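Local coordinates for protein GCN5-related N-acetyltransferase (Anabaena variabilis, PDB 2OZG) that binds coenzyme A and probably transfers acetyl groups to amines, perhaps of aminoglycosides, as a member of the GCN5-related N-acetyltransferase family, at residues Ile147-Leu156 and Pro240-Asn251; Gly226-Trp234 and His252-Ser263. All blocks are in the same frame, centred on the assembly; numbering follows the deposited sequence.

Contact 1 of 2, residues Ile147-Leu156 and Pro240-Asn251; sequences IQIQHASLPL and PAVQSFWTFIAN
Thr247 OG1 is gripped twice: it accepts the backbone N-H of His151 (N to OG1 2.8 Å, 160° at the hydrogen) and donates its own proton in a hydrogen bond to Gln243 O, one turn earlier in helix 239-250. This helix is the crossover of a beta-alpha-beta unit in the second GNAT domain, and the irregular 147-156 segment runs along it. Ser244 repeats the device, OG taking the N-H of Leu154 at 2.8 Å while donating to Pro240 O, so two helix hydroxyls satisfy amides of a segment without regular structure. The torsion that sets Thr247 OG1 opposite its carbonyl carbon (chi1 -61°) turns CG2 toward the Gln150 amide; the two side chains cross at about a right angle. A valine in place of Thr247 would probably leave the His151 N-H without its acceptor and free this bend of the loop to drift from the helix. Farther along, Asn251 ND2 meets an in-plane lone pair of Gln150 OE1 at 3.0 Å, the two amides nearly coplanar. Beneath the polar row, Ile149 CD1 lies 3.7 Å from Trp246 CB, and Ile147 CD1 presses unusually close to Ile249 CG2. Trp246 NE1 itself donates to Leu269 O. At the other end of the segment Leu156 CD2 sits over the face of Phe248, 3.6 Å from the ring centroid and 17° off its normal.

Contact 2 of 2, residues Gly226-Trp234 and His252-Ser263; sequences GSILRIRDW and HRSQIDKVTWKS. With COA (coenzyme A), chain C.
Ser227 and Asp257 clasp each other where two parallel strands begin: Ser227 N donates to Asp257 OD2 (2.8 Å, 169° at the hydrogen), on the carboxylate's anti side and out of its plane, while Asp257 N donates to Ser227 OG at 2.9 Å. The same hydroxyl donates a hydrogen bond to Gln255 O, its chi1 of 63° holding OG between the backbone N and the carbonyl carbon. From here strands 227-236 and 258-263, the two strands of the beta-alpha-beta unit, pair through Leu229 N to Lys258 O, Thr260 N to Leu229 O and Ile231 N to Thr260 O. At the far end Trp234 reaches across with its indole N-H, NE1 to Lys262 O at 2.8 Å, near both the ring and carbonyl planes, and the edge of Trp261 is turned toward its face in an offset edge-to-face pair, planes at 66°. Leu229 and Val259 point to one face of the sheet; there Leu229 CD1 lies over the His252 ring, 3.8 Å from its centroid, and CB against Ile256 CG2. In the next shell, His252 ND1 is hydrogen-bonded to Phe248 O. On the other face, Ile228 CD1 lies over one face of the Arg230 guanidinium, toward its rim; Arg230 NE is salt-bridged to Glu221. A water joins Arg230 NH1 to Thr260 OG1. Side chains thus fasten the strand start, where the Asp257 carboxylate, probably charged, accepts the Ser227 N-H.

Contacts 1 and 2 share one beta-alpha-beta unit: contact 2 pairs its strands, and contact 1 joins its helix to the 147-156 loop. They meet where Ile249 CG2 packs on Val259 CG2 at 3.5 Å and Ile249 CD1 on Ile231 CD1, helix against sheet. Contact 2 is largely buried and relies on regular backbone pairing. Contact 1 is only partly buried, and there helix side chains supply the acceptors that the irregular loop lacks. Both reach the second subunit near coenzyme A: Asn251 touches the cofactor, and Arg253 lays a guanidinium face beside its adenine amino group, while Gly93 and Gly95 of the second subunit bind it.

Contact 1 of 2, residues Ile147-Leu156 and Pro240-Asn251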
# COMPACT_ATOMS: atom_id res chain seq x y z
N ILE A 147 -4.18 11.03 22.25
CA ILE A 147 -3.64 12.09 23.16
C ILE A 147 -4.23 12.04 24.53
O ILE A 147 -3.50 12.05 25.54
CB ILE A 147 -3.80 13.47 22.56
CG1 ILE A 147 -2.95 13.53 21.28
CG2 ILE A 147 -3.31 14.53 23.56
CD1 ILE A 147 -3.24 14.74 20.37
N GLN A 148 -5.55 11.99 24.58
CA GLN A 148 -6.26 11.79 25.82
C GLN A 148 -5.74 12.63 26.98
O GLN A 148 -5.37 12.11 28.03
CB GLN A 148 -6.24 10.29 26.17
CG GLN A 148 -6.86 9.37 25.09
CD GLN A 148 -6.45 7.89 25.25
OE1 GLN A 148 -5.82 7.51 26.24
NE2 GLN A 148 -6.83 7.06 24.27
N ILE A 149 -5.66 13.94 26.76
CA ILE A 149 -5.34 14.91 27.79
C ILE A 149 -6.48 15.91 27.77
O ILE A 149 -6.85 16.39 26.69
CB ILE A 149 -3.98 15.63 27.58
CG1 ILE A 149 -2.84 14.63 27.83
CG2 ILE A 149 -3.86 16.87 28.55
CD1 ILE A 149 -1.51 15.07 27.38
N GLN A 150 -7.08 16.13 28.94
CA GLN A 150 -8.08 17.17 29.13
C GLN A 150 -7.68 17.91 30.41
O GLN A 150 -8.23 17.69 31.48
CB GLN A 150 -9.51 16.61 29.22
CG GLN A 150 -10.59 17.73 29.45
CD GLN A 150 -10.72 18.78 28.31
OE1 GLN A 150 -10.75 18.45 27.12
NE2 GLN A 150 -10.87 20.05 28.70
N HIS A 151 -6.69 18.79 30.29
CA HIS A 151 -6.14 19.55 31.42
C HIS A 151 -5.99 20.98 30.91
O HIS A 151 -4.87 21.48 30.72
CB HIS A 151 -4.78 18.97 31.83
CG HIS A 151 -4.34 19.36 33.22
ND1 HIS A 151 -4.16 20.67 33.61
CD2 HIS A 151 -4.02 18.60 34.29
CE1 HIS A 151 -3.76 20.71 34.87
NE2 HIS A 151 -3.66 19.46 35.30
N ALA A 152 -7.15 21.62 30.69
CA ALA A 152 -7.21 22.96 30.12
C ALA A 152 -6.93 24.05 31.16
O ALA A 152 -7.81 24.78 31.56
CB ALA A 152 -8.58 23.20 29.49
N SER A 153 -5.67 24.13 31.57
CA SER A 153 -5.22 25.10 32.53
C SER A 153 -5.46 26.54 32.04
O SER A 153 -5.87 27.40 32.80
CB SER A 153 -3.71 24.91 32.69
OG SER A 153 -3.36 23.57 32.93
N LEU A 154 -5.16 26.77 30.77
CA LEU A 154 -5.20 28.09 30.13
C LEU A 154 -6.12 28.05 28.93
O LEU A 154 -6.26 27.00 28.29
CB LEU A 154 -3.79 28.48 29.62
CG LEU A 154 -2.70 28.46 30.68
CD1 LEU A 154 -1.39 28.83 30.08
CD2 LEU A 154 -3.03 29.38 31.84
N PRO A 155 -6.82 29.17 28.68
CA PRO A 155 -7.66 29.24 27.53
C PRO A 155 -6.88 29.50 26.26
O PRO A 155 -5.77 30.00 26.30
CB PRO A 155 -8.54 30.46 27.80
CG PRO A 155 -7.83 31.27 28.69
CD PRO A 155 -6.98 30.36 29.53
N LEU A 156 -7.52 29.19 25.16
CA LEU A 156 -7.01 29.49 23.84
C LEU A 156 -7.94 30.49 23.21
O LEU A 156 -9.14 30.45 23.45
CB LEU A 156 -6.89 28.24 22.98
CG LEU A 156 -5.58 27.52 23.28
CD1 LEU A 156 -5.81 26.51 24.33
CD2 LEU A 156 -5.01 26.93 22.05
N PRO A 240 1.65 24.87 32.13
CA PRO A 240 0.23 25.13 31.82
C PRO A 240 0.00 25.36 30.30
O PRO A 240 -1.03 25.00 29.78
CB PRO A 240 -0.05 26.37 32.61
CG PRO A 240 0.89 26.27 33.78
CD PRO A 240 2.13 25.74 33.20
N ALA A 241 0.97 25.96 29.60
CA ALA A 241 0.83 26.14 28.14
C ALA A 241 0.94 24.79 27.46
O ALA A 241 0.20 24.55 26.52
CB ALA A 241 1.85 27.11 27.59
N VAL A 242 1.82 23.92 27.95
CA VAL A 242 1.96 22.58 27.36
C VAL A 242 0.69 21.75 27.55
O VAL A 242 0.21 21.19 26.58
CB VAL A 242 3.20 21.77 27.85
CG1 VAL A 242 3.25 20.42 27.14
CG2 VAL A 242 4.50 22.51 27.58
N GLN A 243 0.13 21.72 28.76
CA GLN A 243 -1.13 20.97 29.00
C GLN A 243 -2.27 21.49 28.14
O GLN A 243 -3.12 20.73 27.63
CB GLN A 243 -1.54 21.05 30.46
CG GLN A 243 -0.59 20.40 31.44
CD GLN A 243 -0.36 18.85 31.25
OE1 GLN A 243 -1.13 18.17 30.56
NE2 GLN A 243 0.69 18.31 31.90
N SER A 244 -2.29 22.80 27.99
CA SER A 244 -3.32 23.50 27.23
C SER A 244 -3.20 23.20 25.74
O SER A 244 -4.17 22.99 25.05
CB SER A 244 -3.26 24.99 27.57
OG SER A 244 -3.68 25.24 28.94
N PHE A 245 -1.97 23.10 25.26
CA PHE A 245 -1.67 22.73 23.90
C PHE A 245 -2.24 21.35 23.57
O PHE A 245 -3.01 21.19 22.63
CB PHE A 245 -0.14 22.74 23.81
CG PHE A 245 0.44 22.24 22.52
CD1 PHE A 245 0.70 23.11 21.46
CD2 PHE A 245 0.91 20.91 22.42
CE1 PHE A 245 1.34 22.63 20.27
CE2 PHE A 245 1.49 20.44 21.25
CZ PHE A 245 1.74 21.32 20.18
N TRP A 246 -1.85 20.37 24.36
CA TRP A 246 -2.30 19.02 24.16
C TRP A 246 -3.78 18.90 24.32
O TRP A 246 -4.37 18.16 23.58
CB TRP A 246 -1.64 18.02 25.10
CG TRP A 246 -0.23 17.62 24.71
CD1 TRP A 246 0.89 17.74 25.48
CD2 TRP A 246 0.21 17.06 23.46
NE1 TRP A 246 2.02 17.29 24.79
CE2 TRP A 246 1.61 16.88 23.55
CE3 TRP A 246 -0.44 16.73 22.27
CZ2 TRP A 246 2.35 16.36 22.50
CZ3 TRP A 246 0.32 16.19 21.21
CH2 TRP A 246 1.68 16.03 21.33
N THR A 247 -4.37 19.53 25.33
CA THR A 247 -5.83 19.50 25.51
C THR A 247 -6.54 20.03 24.26
O THR A 247 -7.49 19.42 23.76
CB THR A 247 -6.29 20.32 26.73
OG1 THR A 247 -5.70 19.79 27.91
CG2 THR A 247 -7.79 20.28 26.88
N PHE A 248 -6.05 21.14 23.73
CA PHE A 248 -6.69 21.75 22.57
C PHE A 248 -6.66 20.76 21.36
O PHE A 248 -7.66 20.47 20.71
CB PHE A 248 -5.96 23.05 22.33
CG PHE A 248 -6.40 23.82 21.09
CD1 PHE A 248 -7.55 24.57 21.11
CD2 PHE A 248 -5.64 23.80 19.94
CE1 PHE A 248 -7.96 25.29 19.97
CE2 PHE A 248 -6.05 24.51 18.79
CZ PHE A 248 -7.21 25.26 18.83
N ILE A 249 -5.50 20.21 21.11
CA ILE A 249 -5.30 19.26 20.06
C ILE A 249 -6.12 17.99 20.27
O ILE A 249 -6.73 17.52 19.33
CB ILE A 249 -3.83 18.92 19.94
CG1 ILE A 249 -3.06 20.18 19.55
CG2 ILE A 249 -3.60 17.86 18.92
CD1 ILE A 249 -1.55 19.99 19.69
N ALA A 250 -6.14 17.46 21.50
CA ALA A 250 -6.94 16.25 21.83
C ALA A 250 -8.39 16.54 21.53
O ALA A 250 -9.14 15.66 21.13
CB ALA A 250 -6.82 15.88 23.29
N ASN A 251 -8.79 17.81 21.67
CA ASN A 251 -10.16 18.17 21.40
C ASN A 251 -10.56 18.25 19.92
O ASN A 251 -11.67 18.55 19.61
CB ASN A 251 -10.59 19.41 22.24
CG ASN A 251 -10.91 19.04 23.66
OD1 ASN A 251 -11.35 17.93 23.93
ND2 ASN A 251 -10.69 19.95 24.57
O HOH W 1 -6.83 24.20 26.70

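Contact 2 of 2, residues Gly226-Trp234 and His252-Ser263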
# COMPACT_ATOMS: atom_id res chain seq x y z
N GLY A 226 -7.09 10.51 4.97
CA GLY A 226 -7.98 11.02 6.02
C GLY A 226 -7.72 12.49 6.32
O GLY A 226 -7.31 13.25 5.46
N SER A 227 -7.98 12.91 7.55
CA SER A 227 -7.82 14.31 7.87
C SER A 227 -6.58 14.57 8.71
O SER A 227 -6.14 13.78 9.53
CB SER A 227 -9.05 14.87 8.55
OG SER A 227 -9.26 14.21 9.76
N ILE A 228 -6.00 15.72 8.48
CA ILE A 228 -4.75 16.06 9.15
C ILE A 228 -4.70 17.52 9.53
O ILE A 228 -5.17 18.39 8.80
CB ILE A 228 -3.59 15.70 8.23
CG1 ILE A 228 -2.27 15.92 8.89
CG2 ILE A 228 -3.63 16.55 6.92
CD1 ILE A 228 -1.14 15.07 8.22
N LEU A 229 -4.16 17.76 10.71
CA LEU A 229 -3.97 19.09 11.19
C LEU A 229 -2.48 19.24 11.25
O LEU A 229 -1.79 18.48 11.95
CB LEU A 229 -4.64 19.24 12.55
CG LEU A 229 -4.58 20.63 13.19
CD1 LEU A 229 -5.78 20.83 14.14
CD2 LEU A 229 -3.29 20.94 13.89
N ARG A 230 -1.96 20.20 10.51
CA ARG A 230 -0.49 20.37 10.45
C ARG A 230 -0.09 21.62 11.22
O ARG A 230 -0.41 22.73 10.80
CB ARG A 230 -0.04 20.49 9.00
CG ARG A 230 -0.53 19.38 8.06
CD ARG A 230 0.02 19.59 6.63
NE ARG A 230 -0.52 18.63 5.67
CZ ARG A 230 0.04 17.44 5.41
NH1 ARG A 230 1.08 17.02 6.08
NH2 ARG A 230 -0.50 16.63 4.51
N ILE A 231 0.57 21.44 12.37
CA ILE A 231 1.03 22.54 13.17
C ILE A 231 2.34 23.06 12.56
O ILE A 231 3.34 22.36 12.55
CB ILE A 231 1.23 22.13 14.64
CG1 ILE A 231 -0.11 21.71 15.28
CG2 ILE A 231 1.82 23.28 15.42
CD1 ILE A 231 0.01 21.07 16.67
N ARG A 232 2.35 24.30 12.07
CA ARG A 232 3.58 24.83 11.45
C ARG A 232 4.45 25.61 12.40
O ARG A 232 5.64 25.74 12.15
CB ARG A 232 3.30 25.66 10.22
CG ARG A 232 2.24 26.70 10.40
CD ARG A 232 1.95 27.52 9.12
NE ARG A 232 1.44 26.73 8.00
CZ ARG A 232 1.23 27.24 6.78
NH1 ARG A 232 1.49 28.52 6.52
NH2 ARG A 232 0.77 26.49 5.83
N ASP A 233 3.90 26.11 13.50
CA ASP A 233 4.73 26.81 14.48
C ASP A 233 3.96 26.75 15.79
O ASP A 233 2.75 26.71 15.79
CB ASP A 233 4.96 28.26 14.04
CG ASP A 233 6.03 28.97 14.85
OD1 ASP A 233 6.88 28.27 15.47
OD2 ASP A 233 6.03 30.24 14.80
N TRP A 234 4.69 26.66 16.89
CA TRP A 234 4.06 26.65 18.19
C TRP A 234 5.08 27.19 19.17
O TRP A 234 6.30 27.09 18.92
CB TRP A 234 3.60 25.24 18.60
CG TRP A 234 4.76 24.19 18.56
CD1 TRP A 234 5.10 23.43 17.51
CD2 TRP A 234 5.70 23.87 19.60
NE1 TRP A 234 6.15 22.66 17.82
CE2 TRP A 234 6.56 22.93 19.09
CE3 TRP A 234 5.91 24.34 20.89
CZ2 TRP A 234 7.61 22.42 19.83
CZ3 TRP A 234 6.93 23.86 21.60
CH2 TRP A 234 7.80 22.91 21.08
N HIS A 252 -9.63 17.95 19.03
CA HIS A 252 -9.92 17.87 17.59
C HIS A 252 -10.17 16.42 17.12
O HIS A 252 -10.41 16.19 15.94
CB HIS A 252 -8.74 18.40 16.77
CG HIS A 252 -8.66 19.89 16.71
ND1 HIS A 252 -8.18 20.64 17.76
CD2 HIS A 252 -9.00 20.77 15.74
CE1 HIS A 252 -8.22 21.92 17.42
NE2 HIS A 252 -8.71 22.03 16.20
N ARG A 253 -10.22 15.50 18.06
CA ARG A 253 -10.28 14.08 17.76
C ARG A 253 -11.49 13.63 16.98
O ARG A 253 -11.42 12.67 16.25
CB ARG A 253 -10.16 13.26 19.02
CG ARG A 253 -11.35 13.25 19.91
CD ARG A 253 -10.98 12.61 21.24
NE ARG A 253 -12.08 12.74 22.21
CZ ARG A 253 -12.28 13.76 23.06
NH1 ARG A 253 -11.45 14.82 23.12
NH2 ARG A 253 -13.33 13.73 23.87
N SER A 254 -12.61 14.32 17.11
CA SER A 254 -13.74 13.88 16.33
C SER A 254 -13.67 14.34 14.88
O SER A 254 -14.40 13.76 14.07
CB SER A 254 -15.04 14.34 16.92
OG SER A 254 -15.11 15.77 16.83
N GLN A 255 -12.89 15.43 14.63
CA GLN A 255 -12.75 16.08 13.31
C GLN A 255 -11.45 15.78 12.54
O GLN A 255 -11.39 15.95 11.33
CB GLN A 255 -12.95 17.65 13.35
CG GLN A 255 -12.10 18.59 14.31
CD GLN A 255 -11.77 20.03 13.71
OE1 GLN A 255 -11.31 20.17 12.55
NE2 GLN A 255 -11.96 21.09 14.53
N ILE A 256 -10.42 15.37 13.28
CA ILE A 256 -9.06 15.22 12.75
C ILE A 256 -8.49 13.85 13.12
O ILE A 256 -8.35 13.56 14.26
CB ILE A 256 -8.18 16.29 13.37
CG1 ILE A 256 -8.64 17.70 12.99
CG2 ILE A 256 -6.69 16.10 13.02
CD1 ILE A 256 -8.61 17.93 11.46
N ASP A 257 -8.05 13.08 12.14
CA ASP A 257 -7.44 11.76 12.39
C ASP A 257 -5.99 11.82 12.92
O ASP A 257 -5.62 11.09 13.82
CB ASP A 257 -7.38 10.97 11.08
CG ASP A 257 -8.77 10.74 10.48
OD1 ASP A 257 -9.68 10.44 11.26
OD2 ASP A 257 -8.93 10.91 9.25
N LYS A 258 -5.18 12.71 12.36
CA LYS A 258 -3.75 12.79 12.68
C LYS A 258 -3.29 14.22 12.84
O LYS A 258 -3.76 15.10 12.10
CB LYS A 258 -3.03 12.14 11.49
CG LYS A 258 -1.60 12.03 11.54
CD LYS A 258 -1.05 11.18 10.36
CE LYS A 258 -1.28 9.68 10.56
NZ LYS A 258 -0.48 8.87 9.58
N VAL A 259 -2.36 14.45 13.77
CA VAL A 259 -1.77 15.75 13.96
C VAL A 259 -0.26 15.62 13.78
O VAL A 259 0.37 14.62 14.23
CB VAL A 259 -1.98 16.31 15.39
CG1 VAL A 259 -1.23 17.63 15.55
CG2 VAL A 259 -3.46 16.51 15.69
N THR A 260 0.32 16.61 13.09
CA THR A 260 1.78 16.71 12.98
C THR A 260 2.29 18.03 13.54
O THR A 260 1.58 19.05 13.54
CB THR A 260 2.27 16.65 11.50
OG1 THR A 260 1.82 17.83 10.80
CG2 THR A 260 1.75 15.45 10.79
N TRP A 261 3.49 17.98 14.08
CA TRP A 261 4.18 19.18 14.54
C TRP A 261 5.68 18.99 14.38
O TRP A 261 6.19 17.84 14.37
CB TRP A 261 3.83 19.50 16.00
CG TRP A 261 4.44 18.64 17.04
CD1 TRP A 261 5.44 19.02 17.88
CD2 TRP A 261 4.12 17.26 17.41
NE1 TRP A 261 5.76 17.98 18.73
CE2 TRP A 261 5.00 16.90 18.44
CE3 TRP A 261 3.20 16.31 16.94
CZ2 TRP A 261 4.94 15.63 19.07
CZ3 TRP A 261 3.17 15.07 17.52
CH2 TRP A 261 4.02 14.74 18.56
N LYS A 262 6.40 20.10 14.41
CA LYS A 262 7.87 20.06 14.33
C LYS A 262 8.45 20.30 15.72
O LYS A 262 8.00 21.15 16.45
CB LYS A 262 8.40 21.08 13.33
CG LYS A 262 7.92 20.73 11.92
CD LYS A 262 8.46 21.69 10.85
CE LYS A 262 9.94 21.53 10.64
NZ LYS A 262 10.32 22.49 9.57
N SER A 263 9.43 19.49 16.07
CA SER A 263 10.08 19.57 17.30
C SER A 263 11.54 19.08 17.13
O SER A 263 12.14 19.02 16.03
CB SER A 263 9.31 18.72 18.30
OG SER A 263 9.71 19.04 19.59
N1A COA C . -15.49 12.00 21.12
C2A COA C . -16.25 11.40 22.06
N3A COA C . -17.03 12.10 22.90
C4A COA C . -17.05 13.46 22.83
C5A COA C . -16.26 14.12 21.89
C6A COA C . -15.47 13.35 21.02
N6A COA C . -14.67 13.88 20.07
N7A COA C . -16.49 15.44 22.07
C8A COA C . -17.38 15.59 23.09
N9A COA C . -17.71 14.36 23.54
C1B COA C . -18.65 13.97 24.63
C2B COA C . -18.01 14.14 26.01
O2B COA C . -17.24 12.99 26.41
C3B COA C . -19.22 14.45 26.89
O3B COA C . -19.70 13.30 27.60
P3B COA C . -19.29 13.07 29.16
O7A COA C . -20.19 14.03 29.92
O8A COA C . -19.54 11.58 29.37
O9A COA C . -17.83 13.47 29.28
C4B COA C . -20.30 15.00 25.96
O4B COA C . -19.86 14.76 24.62
C5B COA C . -20.53 16.50 26.18
O5B COA C . -19.34 17.22 25.81
P1A COA C . -19.33 18.77 25.33
O1A COA C . -20.75 19.31 25.33
O2A COA C . -18.27 19.50 26.17
O3A COA C . -18.74 18.64 23.81
P2A COA C . -17.82 19.76 23.06
O4A COA C . -18.44 21.12 23.41
O5A COA C . -16.37 19.51 23.46
O6A COA C . -18.06 19.39 21.46
CBP COA C . -17.44 18.74 19.05
CCP COA C . -17.05 19.37 20.41
CDP COA C . -18.93 19.02 18.87
CEP COA C . -17.33 17.23 19.25
CAP COA C . -16.54 19.39 17.90
OAP COA C . -17.26 20.41 17.12
C9P COA C . -15.74 18.56 16.86
O9P COA C . -14.54 18.02 17.14
N8P COA C . -16.11 18.38 15.57
C7P COA C . -17.26 18.74 14.74
C6P COA C . -17.70 17.37 14.26
C5P COA C . -18.90 16.87 15.06
O5P COA C . -18.91 16.91 16.29
N4P COA C . -19.93 16.37 14.36
C3P COA C . -21.16 15.82 14.91
C2P COA C . -22.04 15.51 13.72
S1P COA C . -22.62 17.07 12.92
O HOH W 2 2.92 18.01 8.27
O HOH W 3 5.43 22.76 14.00
O HOH W 4 3.66 19.75 11.16